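Local atomic coordinates of glutathione S-transferase (Sphingobium chungbukense, PDB entry 6M1T), a protein that binds glutathione and, as a beta-class glutathione S-transferase, probably transfers it to electrophilic compounds in detoxification. Residues A108-P111 against L112-G116; E150-V153 against A154-Y157. All blocks are in the same frame, centred on the assembly; numbering follows the deposited sequence.

Contact 1 of 2, residues A108-P111 against L112-G116; sequences AFVP and LFTPG
Phe109 and Phe113, four residues apart in the chain, lie side by side and point the same way. CB of Phe109 sits in the plane of the Phe113 ring at its edge, 4.0 Å from Phe113 CD2, and Phe109 O also approaches that edge. Phe113 CE2 comes obliquely to the Phe109 ring, 3.9 Å from its CD1. In both residues CG stands anti to the carbonyl carbon (chi1 -76° and -77°), which turns the two rings the same way. The backbone between them makes an irregular turn. Val110 O accepts from Phe113 N at 3.1 Å and from Thr114 OG1 at 2.7 Å, the donors arriving from opposite faces of the carbonyl plane. Thr114 N also bonds to Pro111 O (3.2 Å). A valine in place of Thr114 lacks the hydroxyl, so Val110 O would keep the Phe113 N bond alone of these two and the end of the turn would probably be held less firmly. The turn follows helix 89-108, whose Phe105 meets Phe109 edge-to-face, as does Trp164. Leu112 and Pro111 rest on Ser126 and Ala125 of helix 119-139, while Lys122 of the same helix binds Thr114 O.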
ATOM      1  N   ALA A 108      -1.194   6.698  -9.301  1.00 16.62           N
ATOM      2  CA  ALA A 108      -0.965   7.870 -10.199  1.00 18.66           C
ATOM      3  C   ALA A 108      -1.251   7.517 -11.669  1.00 17.55           C
ATOM      4  O   ALA A 108      -1.758   8.391 -12.380  1.00 22.46           O
ATOM      5  CB  ALA A 108       0.441   8.420 -10.051  1.00 17.04           C
ATOM      6  N   PHE A 109      -0.929   6.304 -12.117  1.00 16.52           N
ATOM      7  CA  PHE A 109      -0.986   5.871 -13.540  1.00 17.22           C
ATOM      8  C   PHE A 109      -2.415   5.545 -14.001  1.00 20.19           C
ATOM      9  O   PHE A 109      -2.679   5.459 -15.237  1.00 21.45           O
ATOM     10  CB  PHE A 109      -0.146   4.628 -13.773  1.00 16.00           C
ATOM     11  CG  PHE A 109       1.333   4.861 -13.819  1.00 15.89           C
ATOM     12  CD1 PHE A 109       1.961   5.199 -15.021  1.00 16.11           C
ATOM     13  CD2 PHE A 109       2.111   4.702 -12.691  1.00 15.67           C
ATOM     14  CE1 PHE A 109       3.330   5.409 -15.037  1.00 14.44           C
ATOM     15  CE2 PHE A 109       3.481   4.920 -12.715  1.00 16.23           C
ATOM     16  CZ  PHE A 109       4.085   5.279 -13.903  1.00 17.30           C
ATOM     17  N   VAL A 110      -3.338   5.313 -13.066  1.00 21.42           N
ATOM     18  CA  VAL A 110      -4.611   4.607 -13.416  1.00 23.61           C
ATOM     19  C   VAL A 110      -5.411   5.387 -14.473  1.00 22.60           C
ATOM     20  O   VAL A 110      -5.836   4.765 -15.445  1.00 24.10           O
ATOM     21  CB  VAL A 110      -5.407   4.247 -12.146  1.00 25.77           C
ATOM     22  CG1 VAL A 110      -6.828   3.812 -12.468  1.00 28.44           C
ATOM     23  CG2 VAL A 110      -4.654   3.174 -11.378  1.00 24.29           C
ATOM     24  N   PRO A 111      -5.640   6.718 -14.368  1.00 25.69           N
ATOM     25  CA  PRO A 111      -6.312   7.475 -15.432  1.00 28.37           C
ATOM     26  C   PRO A 111      -5.602   7.395 -16.795  1.00 30.82           C
ATOM     27  O   PRO A 111      -6.271   7.332 -17.819  1.00 29.26           O
ATOM     28  CB  PRO A 111      -6.276   8.937 -14.964  1.00 27.08           C
ATOM     29  CG  PRO A 111      -6.063   8.840 -13.451  1.00 29.11           C
ATOM     30  CD  PRO A 111      -5.247   7.585 -13.252  1.00 24.96           C
ATOM     31  N   LEU A 112      -4.268   7.372 -16.794  1.00 30.14           N
ATOM     32  CA  LEU A 112      -3.470   7.276 -18.048  1.00 30.40           C
ATOM     33  C   LEU A 112      -3.721   5.937 -18.741  1.00 32.87           C
ATOM     34  O   LEU A 112      -3.529   5.916 -19.974  1.00 35.50           O
ATOM     35  CB  LEU A 112      -1.978   7.431 -17.751  1.00 30.38           C
ATOM     36  CG  LEU A 112      -1.510   8.789 -17.255  1.00 31.69           C
ATOM     37  CD1 LEU A 112      -0.023   8.750 -16.952  1.00 31.96           C
ATOM     38  CD2 LEU A 112      -1.797   9.879 -18.267  1.00 35.58           C
ATOM     39  N   PHE A 113      -4.073   4.860 -18.014  1.00 28.94           N
ATOM     40  CA  PHE A 113      -4.325   3.506 -18.585  1.00 32.14           C
ATOM     41  C   PHE A 113      -5.832   3.210 -18.679  1.00 36.87           C
ATOM     42  O   PHE A 113      -6.210   2.049 -18.940  1.00 40.85           O
ATOM     43  CB  PHE A 113      -3.617   2.406 -17.779  1.00 32.55           C
ATOM     44  CG  PHE A 113      -2.134   2.300 -18.042  1.00 31.28           C
ATOM     45  CD1 PHE A 113      -1.656   1.652 -19.173  1.00 34.10           C
ATOM     46  CD2 PHE A 113      -1.213   2.872 -17.176  1.00 30.84           C
ATOM     47  CE1 PHE A 113      -0.295   1.536 -19.405  1.00 32.54           C
ATOM     48  CE2 PHE A 113       0.150   2.755 -17.402  1.00 32.01           C
ATOM     49  CZ  PHE A 113       0.609   2.083 -18.517  1.00 33.38           C
ATOM     50  N   THR A 114      -6.674   4.212 -18.454  1.00 37.94           N
ATOM     51  CA  THR A 114      -8.144   4.144 -18.619  1.00 38.24           C
ATOM     52  C   THR A 114      -8.497   4.927 -19.883  1.00 41.20           C
ATOM     53  O   THR A 114      -8.485   6.152 -19.857  1.00 35.63           O
ATOM     54  CB  THR A 114      -8.823   4.660 -17.347  1.00 36.84           C
ATOM     55  OG1 THR A 114      -8.288   3.904 -16.259  1.00 36.04           O
ATOM     56  CG2 THR A 114     -10.328   4.508 -17.364  1.00 37.87           C
ATOM     57  N   PRO A 115      -8.756   4.274 -21.045  1.00 47.77           N
ATOM     58  CA  PRO A 115      -9.223   4.994 -22.241  1.00 49.53           C
ATOM     59  C   PRO A 115     -10.467   5.881 -22.002  1.00 47.77           C
ATOM     60  O   PRO A 115     -10.540   6.931 -22.579  1.00 44.25           O
ATOM     61  CB  PRO A 115      -9.499   3.852 -23.240  1.00 50.37           C
ATOM     62  CG  PRO A 115      -8.530   2.764 -22.815  1.00 48.52           C
ATOM     63  CD  PRO A 115      -8.569   2.835 -21.297  1.00 46.42           C
ATOM     64  N   GLY A 116     -11.388   5.479 -21.119  1.00 50.47           N
ATOM     65  CA  GLY A 116     -12.550   6.305 -20.711  1.00 52.16           C
ATOM     66  C   GLY A 116     -12.176   7.690 -20.171  1.00 52.77           C
ATOM     67  O   GLY A 116     -12.860   8.680 -20.540  1.00 47.33           O
TER

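Contact 2 of 2, residues E150-V153 against A154-Y157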
ATOM      1  N   GLU A 150      21.068  -3.334  -0.401  1.00 40.28           N
ATOM      2  CA  GLU A 150      21.247  -4.272  -1.536  1.00 40.04           C
ATOM      3  C   GLU A 150      19.945  -4.498  -2.308  1.00 34.75           C
ATOM      4  O   GLU A 150      18.882  -3.988  -1.894  1.00 32.62           O
ATOM      5  CB  GLU A 150      21.799  -5.598  -1.028  1.00 44.84           C
ATOM      6  CG  GLU A 150      21.059  -6.159   0.166  1.00 45.23           C
ATOM      7  CD  GLU A 150      21.652  -7.503   0.543  1.00 47.03           C
ATOM      8  OE1 GLU A 150      21.616  -7.845   1.722  1.00 54.92           O
ATOM      9  OE2 GLU A 150      22.164  -8.194  -0.361  1.00 38.15           O
ATOM     10  N   PHE A 151      20.062  -5.223  -3.419  1.00 30.67           N
ATOM     11  CA  PHE A 151      18.961  -5.473  -4.371  1.00 24.53           C
ATOM     12  C   PHE A 151      17.802  -6.131  -3.627  1.00 22.43           C
ATOM     13  O   PHE A 151      17.994  -7.136  -2.875  1.00 22.19           O
ATOM     14  CB  PHE A 151      19.454  -6.289  -5.555  1.00 26.20           C
ATOM     15  CG  PHE A 151      18.405  -6.436  -6.618  1.00 22.64           C
ATOM     16  CD1 PHE A 151      18.034  -5.347  -7.391  1.00 22.70           C
ATOM     17  CD2 PHE A 151      17.830  -7.664  -6.878  1.00 21.35           C
ATOM     18  CE1 PHE A 151      17.083  -5.479  -8.393  1.00 23.50           C
ATOM     19  CE2 PHE A 151      16.853  -7.785  -7.864  1.00 21.32           C
ATOM     20  CZ  PHE A 151      16.482  -6.697  -8.616  1.00 22.37           C
ATOM     21  N   SER A 152      16.602  -5.559  -3.793  1.00 20.27           N
ATOM     22  CA  SER A 152      15.422  -5.955  -2.995  1.00 18.25           C
ATOM     23  C   SER A 152      14.149  -6.032  -3.853  1.00 15.74           C
ATOM     24  O   SER A 152      14.099  -5.479  -4.951  1.00 13.76           O
ATOM     25  CB  SER A 152      15.213  -5.019  -1.851  1.00 19.35           C
ATOM     26  OG  SER A 152      14.501  -3.880  -2.268  1.00 17.52           O
ATOM     27  N   VAL A 153      13.113  -6.637  -3.288  1.00 17.25           N
ATOM     28  CA  VAL A 153      11.781  -6.658  -3.962  1.00 15.04           C
ATOM     29  C   VAL A 153      11.298  -5.224  -4.218  1.00 15.48           C
ATOM     30  O   VAL A 153      10.518  -5.028  -5.156  1.00 14.05           O
ATOM     31  CB  VAL A 153      10.762  -7.491  -3.179  1.00 14.70           C
ATOM     32  CG1 VAL A 153      11.094  -8.960  -3.345  1.00 15.67           C
ATOM     33  CG2 VAL A 153      10.677  -7.098  -1.698  1.00 15.16           C
ATOM     34  N   ALA A 154      11.776  -4.224  -3.477  1.00 14.81           N
ATOM     35  CA  ALA A 154      11.350  -2.826  -3.704  1.00 16.06           C
ATOM     36  C   ALA A 154      11.955  -2.351  -5.014  1.00 15.56           C
ATOM     37  O   ALA A 154      11.266  -1.634  -5.744  1.00 14.63           O
ATOM     38  CB  ALA A 154      11.727  -1.933  -2.540  1.00 16.32           C
ATOM     39  N   ASP A 155      13.208  -2.711  -5.318  1.00 16.49           N
ATOM     40  CA  ASP A 155      13.819  -2.362  -6.634  1.00 14.15           C
ATOM     41  C   ASP A 155      13.027  -3.101  -7.737  1.00 12.32           C
ATOM     42  O   ASP A 155      12.790  -2.558  -8.805  1.00 11.51           O
ATOM     43  CB  ASP A 155      15.297  -2.781  -6.714  1.00 16.08           C
ATOM     44  CG  ASP A 155      16.199  -2.100  -5.684  1.00 16.03           C
ATOM     45  OD1 ASP A 155      16.315  -0.887  -5.741  1.00 19.36           O
ATOM     46  OD2 ASP A 155      16.715  -2.785  -4.814  1.00 18.32           O
ATOM     47  N   ILE A 156      12.705  -4.364  -7.517  1.00 12.28           N
ATOM     48  CA  ILE A 156      11.968  -5.145  -8.550  1.00 12.37           C
ATOM     49  C   ILE A 156      10.641  -4.428  -8.849  1.00 12.04           C
ATOM     50  O   ILE A 156      10.284  -4.233  -9.987  1.00 12.64           O
ATOM     51  CB  ILE A 156      11.748  -6.591  -8.108  1.00 13.40           C
ATOM     52  CG1 ILE A 156      13.068  -7.377  -7.971  1.00 11.83           C
ATOM     53  CG2 ILE A 156      10.799  -7.220  -9.139  1.00 12.12           C
ATOM     54  CD1 ILE A 156      12.877  -8.768  -7.355  1.00 12.20           C
ATOM     55  N   TYR A 157       9.920  -4.054  -7.816  1.00 12.91           N
ATOM     56  CA  TYR A 157       8.577  -3.428  -7.946  1.00 11.69           C
ATOM     57  C   TYR A 157       8.679  -2.066  -8.648  1.00 10.89           C
ATOM     58  O   TYR A 157       7.954  -1.818  -9.625  1.00 10.15           O
ATOM     59  CB  TYR A 157       8.024  -3.317  -6.546  1.00 12.63           C
ATOM     60  CG  TYR A 157       6.546  -3.080  -6.412  1.00 13.32           C
ATOM     61  CD1 TYR A 157       5.629  -3.405  -7.400  1.00 15.07           C
ATOM     62  CD2 TYR A 157       6.076  -2.637  -5.190  1.00 15.39           C
ATOM     63  CE1 TYR A 157       4.263  -3.200  -7.197  1.00 17.00           C
ATOM     64  CE2 TYR A 157       4.726  -2.463  -4.957  1.00 14.56           C
ATOM     65  CZ  TYR A 157       3.818  -2.757  -5.954  1.00 17.27           C
ATOM     66  OH  TYR A 157       2.488  -2.518  -5.697  1.00 17.62           O
TER
HETATM   67  O   HOH W   1      16.378  -1.950  -2.245  1.00 26.99           O
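A capping box joins Ser152, at the N-cap, and Asp155: Ser152 OG accepts from Ala154 N at 3.0 Å, within the first turn, and Asp155 OD2 accepts from Ser152 N at 3.0 Å through its anti lone pair. Water 1 ties the two acceptors together, donating to Asp155 OD2 at 2.7 Å and bonding to Ser152 OG. This box is the N-terminal capping box found in the C-terminal domain of many glutathione S-transferases, where it belongs to the conserved folding motif of the domain. The other carboxylate oxygen, OD1, is held by Tyr181 OH and Tyr146 N, so the buried Asp155 is gripped at both oxygens and its rotation is fixed. With CG anti to the carbonyl carbon (chi1 -62°), the carboxylate is turned back toward the start of the helix, where the N-terminal dipole would favour a negative charge.

The Phe151 ring crosses Asp155 obliquely, its plane only 8° from that of the carboxylate, and CE1 comes 3.6 Å from Asp155 CB. Its CZ touches Ile156 CG1 at 3.5 Å, the two side chains crossing at about a right angle. Ile156 N donates to Ser152 O at 3.1 Å, and Tyr157 N bonds to Val153 O as the regular helix sets in.

Helix 153-162 thus starts in the core: Ile156 packs on Ala13, Ile16 and Ala17 of helix 12-21, Val153 on Leu70 and Ala74 of helix 66-75, and Ser152 and Ala154 on Leu94 of helix 89-108. Tyr157 reaches Asn66 and touches the bound glutathione.

In the fold
Both contacts belong to the C-terminal, helical domain and come in series along the chain: contact 1 follows helix 89-108 and precedes helix 119-139, and contact 2 opens helix 153-162 after it. Their centres are about 25 Å apart, on opposite sides of the chain's centre, and their nearest atoms about 9 Å, without touching. Helix 89-108 connects them, since contact 1 leaves its C-terminal end while contact 2 packs on its Leu94, Leu98 and Leu101. Contact 1 is a surface turn and contact 2 a buried helix start facing the thioredoxin-like domain. Each lies near glutathione: Tyr157 lines its pocket, and Val110 neighbours His106, another pocket residue.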